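Local coordinates for protein 4-oxalocrotonate decarboxylase NahK (Pseudomonas putida, PDB 5D2I) that catalyses the metal-dependent decarboxylation of (3E)-2-oxohex-3-enedioate to 2-oxopent-4-enoate and carbon dioxide in the breakdown of aromatic hydrocarbons, at residues 111-116 with 144-149; 115-120 with 256-261. The protein carries 1 engineered substitution. All blocks are in the same frame, centred on the assembly; numbering follows the deposited sequence.

How the interactions relate
Both contacts are buried and both are built on strand 112-121, sharing A115 and E116, with centres about 11 Å apart. Interaction 1 (111-116 with 144-149) lies within one sheet: the neighbouring strand 139-149 is joined edge to edge by backbone hydrogen bonds, and the face bearing the glutamates holds a calcium ion. Interaction 2 (115-120 with 256-261) runs between two sheets, meeting strand 253-258 through side chains and one tyrosine hydroxyl. Its chemistry is therefore mostly apolar, against the backbone ladder and carboxylates of interaction 1. The two meet directly where P144 packs on Y258, V146 on V256, and T145 reaches S118.

Interaction 1: residues 111-116 with 144-149. With CA (calcium ion), chain C.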
loop_
_atom_site.group_PDB
_atom_site.type_symbol
_atom_site.label_atom_id
_atom_site.label_comp_id
_atom_site.label_asym_id
_atom_site.label_seq_id
_atom_site.Cartn_x
_atom_site.Cartn_y
_atom_site.Cartn_z
ATOM N N PRO A 111 5.884 -7.982 10.320
ATOM C CA PRO A 111 4.787 -7.715 9.382
ATOM C C PRO A 111 3.434 -7.564 10.053
ATOM O O PRO A 111 3.175 -8.110 11.129
ATOM C CB PRO A 111 4.780 -8.966 8.500
ATOM C CG PRO A 111 5.315 -10.051 9.402
ATOM C CD PRO A 111 6.376 -9.369 10.226
ATOM N N LYS A 112 2.573 -6.796 9.408
ATOM C CA LYS A 112 1.174 -6.750 9.782
ATOM C C LYS A 112 0.361 -6.885 8.523
ATOM O O LYS A 112 0.864 -6.649 7.426
ATOM C CB LYS A 112 0.850 -5.419 10.437
ATOM C CG LYS A 112 1.659 -5.169 11.692
ATOM C CD LYS A 112 1.218 -3.881 12.354
ATOM C CE LYS A 112 2.090 -3.572 13.561
ATOM N NZ LYS A 112 1.624 -2.351 14.259
ATOM N N ILE A 113 -0.899 -7.259 8.673
ATOM C CA ILE A 113 -1.759 -7.337 7.506
ATOM C C ILE A 113 -2.879 -6.320 7.617
ATOM O O ILE A 113 -3.286 -5.924 8.718
ATOM C CB ILE A 113 -2.336 -8.749 7.300
ATOM C CG1 ILE A 113 -3.148 -9.188 8.520
ATOM C CG2 ILE A 113 -1.207 -9.735 7.038
ATOM C CD1 ILE A 113 -3.960 -10.462 8.280
ATOM N N GLU A 114 -3.362 -5.893 6.459
ATOM C CA GLU A 114 -4.465 -4.960 6.371
ATOM C C GLU A 114 -5.384 -5.481 5.303
ATOM O O GLU A 114 -4.925 -5.865 4.230
ATOM C CB GLU A 114 -3.954 -3.595 5.914
ATOM C CG GLU A 114 -2.918 -2.991 6.800
ATOM C CD GLU A 114 -2.553 -1.604 6.357
ATOM O OE1 GLU A 114 -2.044 -1.450 5.225
ATOM O OE2 GLU A 114 -2.799 -0.673 7.136
ATOM N N ALA A 115 -6.682 -5.477 5.588
ATOM C CA ALA A 115 -7.675 -5.856 4.596
ATOM C C ALA A 115 -7.918 -4.643 3.729
ATOM O O ALA A 115 -8.150 -3.549 4.241
ATOM C CB ALA A 115 -8.954 -6.257 5.278
ATOM N N GLU A 116 -7.849 -4.829 2.418
ATOM C CA GLU A 116 -8.055 -3.728 1.491
ATOM C C GLU A 116 -8.918 -4.172 0.343
ATOM O O GLU A 116 -9.108 -5.362 0.103
ATOM C CB GLU A 116 -6.707 -3.235 0.951
ATOM C CG GLU A 116 -5.708 -3.023 2.061
ATOM C CD GLU A 116 -4.635 -2.019 1.753
ATOM O OE1 GLU A 116 -4.692 -1.345 0.698
ATOM O OE2 GLU A 116 -3.725 -1.901 2.590
ATOM N N PRO A 144 -10.489 -8.117 -3.783
ATOM C CA PRO A 144 -10.171 -8.230 -2.361
ATOM C C PRO A 144 -8.687 -8.467 -2.213
ATOM O O PRO A 144 -8.144 -9.384 -2.828
ATOM C CB PRO A 144 -10.942 -9.478 -1.936
ATOM C CG PRO A 144 -12.131 -9.494 -2.860
ATOM C CD PRO A 144 -11.557 -9.048 -4.183
ATOM N N THR A 145 -8.028 -7.633 -1.426
ATOM C CA THR A 145 -6.586 -7.743 -1.288
ATOM C C THR A 145 -6.187 -7.513 0.143
ATOM O O THR A 145 -6.640 -6.564 0.767
ATOM C CB THR A 145 -5.882 -6.695 -2.126
ATOM O OG1 THR A 145 -6.375 -6.767 -3.468
ATOM C CG2 THR A 145 -4.364 -6.956 -2.129
ATOM N N VAL A 146 -5.333 -8.386 0.655
ATOM C CA VAL A 146 -4.795 -8.199 1.982
ATOM C C VAL A 146 -3.345 -7.770 1.827
ATOM O O VAL A 146 -2.545 -8.481 1.216
ATOM C CB VAL A 146 -4.877 -9.493 2.778
ATOM C CG1 VAL A 146 -4.176 -9.340 4.116
ATOM C CG2 VAL A 146 -6.340 -9.861 2.996
ATOM N N GLU A 147 -2.998 -6.609 2.367
ATOM C CA GLU A 147 -1.615 -6.202 2.276
ATOM C C GLU A 147 -0.871 -6.769 3.440
ATOM O O GLU A 147 -1.408 -6.853 4.539
ATOM C CB GLU A 147 -1.424 -4.685 2.265
ATOM C CG GLU A 147 -0.034 -4.351 1.748
ATOM C CD GLU A 147 0.231 -2.875 1.568
ATOM O OE1 GLU A 147 -0.548 -2.045 2.083
ATOM O OE2 GLU A 147 1.240 -2.548 0.905
ATOM N N VAL A 148 0.361 -7.188 3.195
ATOM C CA VAL A 148 1.271 -7.393 4.303
ATOM C C VAL A 148 2.183 -6.182 4.282
ATOM O O VAL A 148 2.901 -5.964 3.309
ATOM C CB VAL A 148 2.106 -8.642 4.137
ATOM C CG1 VAL A 148 2.973 -8.848 5.380
ATOM C CG2 VAL A 148 1.193 -9.841 3.936
ATOM N N ILE A 149 2.120 -5.369 5.329
ATOM C CA ILE A 149 3.016 -4.230 5.423
ATOM C C ILE A 149 4.110 -4.568 6.395
ATOM O O ILE A 149 3.909 -5.335 7.334
ATOM C CB ILE A 149 2.303 -2.965 5.890
ATOM C CG1 ILE A 149 1.427 -3.247 7.107
ATOM C CG2 ILE A 149 1.446 -2.402 4.764
ATOM C CD1 ILE A 149 0.826 -1.986 7.685
HETATM CA CA CA C . -1.965 -0.715 3.079
HETATM O O HOH W 1 -2.431 0.171 0.938
HETATM O O HOH W 2 -3.071 1.212 3.903
#
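I113 and V148 meet on the apolar face of this antiparallel pair, CG2 of I113 lying 3.9 Å from CG2 of V148 as the side chains cross at a slant. Next along the same face, CG1 of V146 comes within 3.7 Å of I113 CB, while V148 turns its other methyl, CG1, onto P111 CB. I254 and V256 of strand 253-258 pack against this side, I254 on I113 and V256 on V146.

The backbones are joined by three hydrogen-bonded pairs, K112 with I149, E114 with E147 and E116 with T145, each making both bonds. The two outermost bonds, K112 N to I149 O and T145 N to E116 O, are the straight ones.

On the opposite face I149 borders the metal site. Its CG1 sits between its own backbone N and carbonyl carbon (chi1 47°), and CD1 packs 3.7 Å from E114 CD, the two side chains at about a right angle.

Beyond it, three carboxylates converge on calcium, one oxygen each: E114 OE1 at 2.3 Å, E116 OE2 at 2.2 Å and E147 OE1 at 2.2 Å. The carboxylates of E116 and E147 stand nearly perpendicular, their planes 84° apart, yet E116 OE2 and E147 OE1 come within 3.2 Å, a closeness the shared cation probably makes tolerable. Two waters and one atom from outside the two segments also bind the ion, and water 1 donates to E116 OE1, tying down that non-ligating oxygen. K69, a 2-oxoglutarate-binding residue, forms a salt bridge with E147 OE2, which probably helps fix the carboxylate's rotation. Three acidic ligands on adjacent strands are the metal-binding centre of the fumarylacetoacetate hydrolase fold, consistent with a place beside the substrate pocket.

Interaction 2: residues 115-120 with 256-261; sequences AEISVV and VRYQGL. With CA (calcium ion), chain C.
With CG anti to its carbonyl carbon (chi1 -71°), Y258 sends its ring toward strand 112-121, and I117, its CG1 anti to the backbone N, carries CD1 toward L261 and the Y258 ring. The Y258 hydroxyl donates to the carbonyl of E116, OH to O 2.6 Å, with the donor tilted 24° from the carbonyl plane. E116 O lies at the ring's edge, 3.1 Å from Y258 CE2. One residue thus faces two ways: the E116 carboxylate binds calcium while its backbone oxygen accepts the tyrosine's hydrogen bond. Here the second sheet of the fumarylacetoacetate hydrolase fold, through strand 253-258, lies across the metal-bearing one, the short strand segments inclined at 42°. A115 CB meets V256 CG1 at 3.6 Å, and V192 also touches A115 and Y258. Swapping Y258 for a phenylalanine would probably leave the E116 carbonyl without this hydroxyl donor and weaken the tie between the sheets behind a calcium ligand. Further out, I117 CD1 reaches L261 CD1 at 4.2 Å, the side chains crossing at about a right angle. L261 is brought back to this side by a type II turn, Y258 to L261, closed by L261 N to Y258 O at 2.9 Å.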
loop_
_atom_site.group_PDB
_atom_site.type_symbol
_atom_site.label_atom_id
_atom_site.label_comp_id
_atom_site.label_asym_id
_atom_site.label_seq_id
_atom_site.Cartn_x
_atom_site.Cartn_y
_atom_site.Cartn_z
ATOM N N ALA A 115 -6.682 -5.477 5.588
ATOM C CA ALA A 115 -7.675 -5.856 4.596
ATOM C C ALA A 115 -7.918 -4.643 3.729
ATOM O O ALA A 115 -8.150 -3.549 4.241
ATOM C CB ALA A 115 -8.954 -6.257 5.278
ATOM N N GLU A 116 -7.849 -4.829 2.418
ATOM C CA GLU A 116 -8.055 -3.728 1.491
ATOM C C GLU A 116 -8.918 -4.172 0.343
ATOM O O GLU A 116 -9.108 -5.362 0.103
ATOM C CB GLU A 116 -6.707 -3.235 0.951
ATOM C CG GLU A 116 -5.708 -3.023 2.061
ATOM C CD GLU A 116 -4.635 -2.019 1.753
ATOM O OE1 GLU A 116 -4.692 -1.345 0.698
ATOM O OE2 GLU A 116 -3.725 -1.901 2.590
ATOM N N ILE A 117 -9.449 -3.194 -0.372
ATOM C CA ILE A 117 -10.063 -3.478 -1.648
ATOM C C ILE A 117 -9.219 -2.829 -2.731
ATOM O O ILE A 117 -8.826 -1.660 -2.624
ATOM C CB ILE A 117 -11.525 -3.018 -1.692
ATOM C CG1 ILE A 117 -12.187 -3.539 -2.966
ATOM C CG2 ILE A 117 -11.633 -1.489 -1.590
ATOM C CD1 ILE A 117 -12.312 -5.057 -2.972
ATOM N N SER A 118 -8.861 -3.610 -3.743
ATOM C CA SER A 118 -8.063 -3.064 -4.811
ATOM C C SER A 118 -8.960 -2.844 -6.007
ATOM O O SER A 118 -10.049 -3.398 -6.081
ATOM C CB SER A 118 -6.930 -4.023 -5.181
ATOM O OG SER A 118 -6.067 -4.203 -4.074
ATOM N N VAL A 119 -8.513 -2.009 -6.930
ATOM C CA VAL A 119 -9.196 -1.893 -8.202
ATOM C C VAL A 119 -8.199 -2.130 -9.319
ATOM O O VAL A 119 -6.992 -1.977 -9.136
ATOM C CB VAL A 119 -9.818 -0.487 -8.369
ATOM C CG1 VAL A 119 -10.802 -0.217 -7.254
ATOM C CG2 VAL A 119 -8.734 0.568 -8.369
ATOM N N VAL A 120 -8.714 -2.529 -10.475
ATOM C CA VAL A 120 -7.944 -2.483 -11.695
ATOM C C VAL A 120 -8.706 -1.514 -12.570
ATOM O O VAL A 120 -9.926 -1.594 -12.671
ATOM C CB VAL A 120 -7.802 -3.861 -12.343
ATOM C CG1 VAL A 120 -7.324 -3.746 -13.796
ATOM C CG2 VAL A 120 -6.825 -4.704 -11.552
ATOM N N VAL A 256 -9.576 -13.168 5.437
ATOM C CA VAL A 256 -10.368 -11.962 5.470
ATOM C C VAL A 256 -11.535 -12.157 4.544
ATOM O O VAL A 256 -11.355 -12.432 3.366
ATOM C CB VAL A 256 -9.567 -10.735 5.032
ATOM C CG1 VAL A 256 -10.463 -9.513 5.087
ATOM C CG2 VAL A 256 -8.370 -10.549 5.943
ATOM N N ARG A 257 -12.735 -12.056 5.094
ATOM C CA ARG A 257 -13.930 -12.274 4.300
ATOM C C ARG A 257 -14.422 -10.927 3.841
ATOM O O ARG A 257 -14.424 -9.962 4.611
ATOM C CB ARG A 257 -14.979 -13.019 5.120
ATOM C CG ARG A 257 -14.361 -14.255 5.762
ATOM C CD ARG A 257 -15.246 -14.905 6.817
ATOM N NE ARG A 257 -14.496 -15.916 7.560
ATOM C CZ ARG A 257 -14.166 -17.108 7.070
ATOM N NH1 ARG A 257 -14.521 -17.441 5.835
ATOM N NH2 ARG A 257 -13.483 -17.969 7.810
ATOM N N TYR A 258 -14.780 -10.859 2.566
ATOM C CA TYR A 258 -15.300 -9.642 1.970
ATOM C C TYR A 258 -16.726 -9.916 1.596
ATOM O O TYR A 258 -16.999 -10.892 0.898
ATOM C CB TYR A 258 -14.520 -9.304 0.708
ATOM C CG TYR A 258 -13.124 -8.828 0.983
ATOM C CD1 TYR A 258 -12.144 -9.700 1.442
ATOM C CD2 TYR A 258 -12.784 -7.503 0.775
ATOM C CE1 TYR A 258 -10.858 -9.255 1.688
ATOM C CE2 TYR A 258 -11.512 -7.055 1.012
ATOM C CZ TYR A 258 -10.556 -7.927 1.473
ATOM O OH TYR A 258 -9.286 -7.466 1.702
ATOM N N GLN A 259 -17.633 -9.103 2.057
ATOM C CA GLN A 259 -19.015 -9.421 1.821
ATOM C C GLN A 259 -19.329 -9.458 0.350
ATOM O O GLN A 259 -19.026 -8.572 -0.322
ATOM C CB GLN A 259 -19.954 -8.509 2.571
ATOM C CG GLN A 259 -20.014 -7.144 2.019
ATOM C CD GLN A 259 -20.969 -6.248 2.786
ATOM O OE1 GLN A 259 -21.787 -6.704 3.529
ATOM N NE2 GLN A 259 -20.831 -5.026 2.621
ATOM N N GLY A 260 -19.893 -10.546 -0.099
ATOM C CA GLY A 260 -20.241 -10.727 -1.497
ATOM C C GLY A 260 -19.075 -11.022 -2.428
ATOM O O GLY A 260 -19.282 -11.231 -3.627
ATOM N N LEU A 261 -17.857 -11.050 -1.894
ATOM C CA LEU A 261 -16.672 -11.203 -2.744
ATOM C C LEU A 261 -15.723 -12.290 -2.283
ATOM O O LEU A 261 -14.547 -12.285 -2.654
ATOM C CB LEU A 261 -15.886 -9.893 -2.825
ATOM C CG LEU A 261 -16.627 -8.663 -3.331
ATOM C CD1 LEU A 261 -15.719 -7.453 -3.275
ATOM C CD2 LEU A 261 -17.108 -8.926 -4.755
HETATM CA CA CA C . -1.965 -0.715 3.079
HETATM O O HOH W 1 -2.431 0.171 0.938
HETATM O O HOH W 2 -3.071 1.212 3.903
#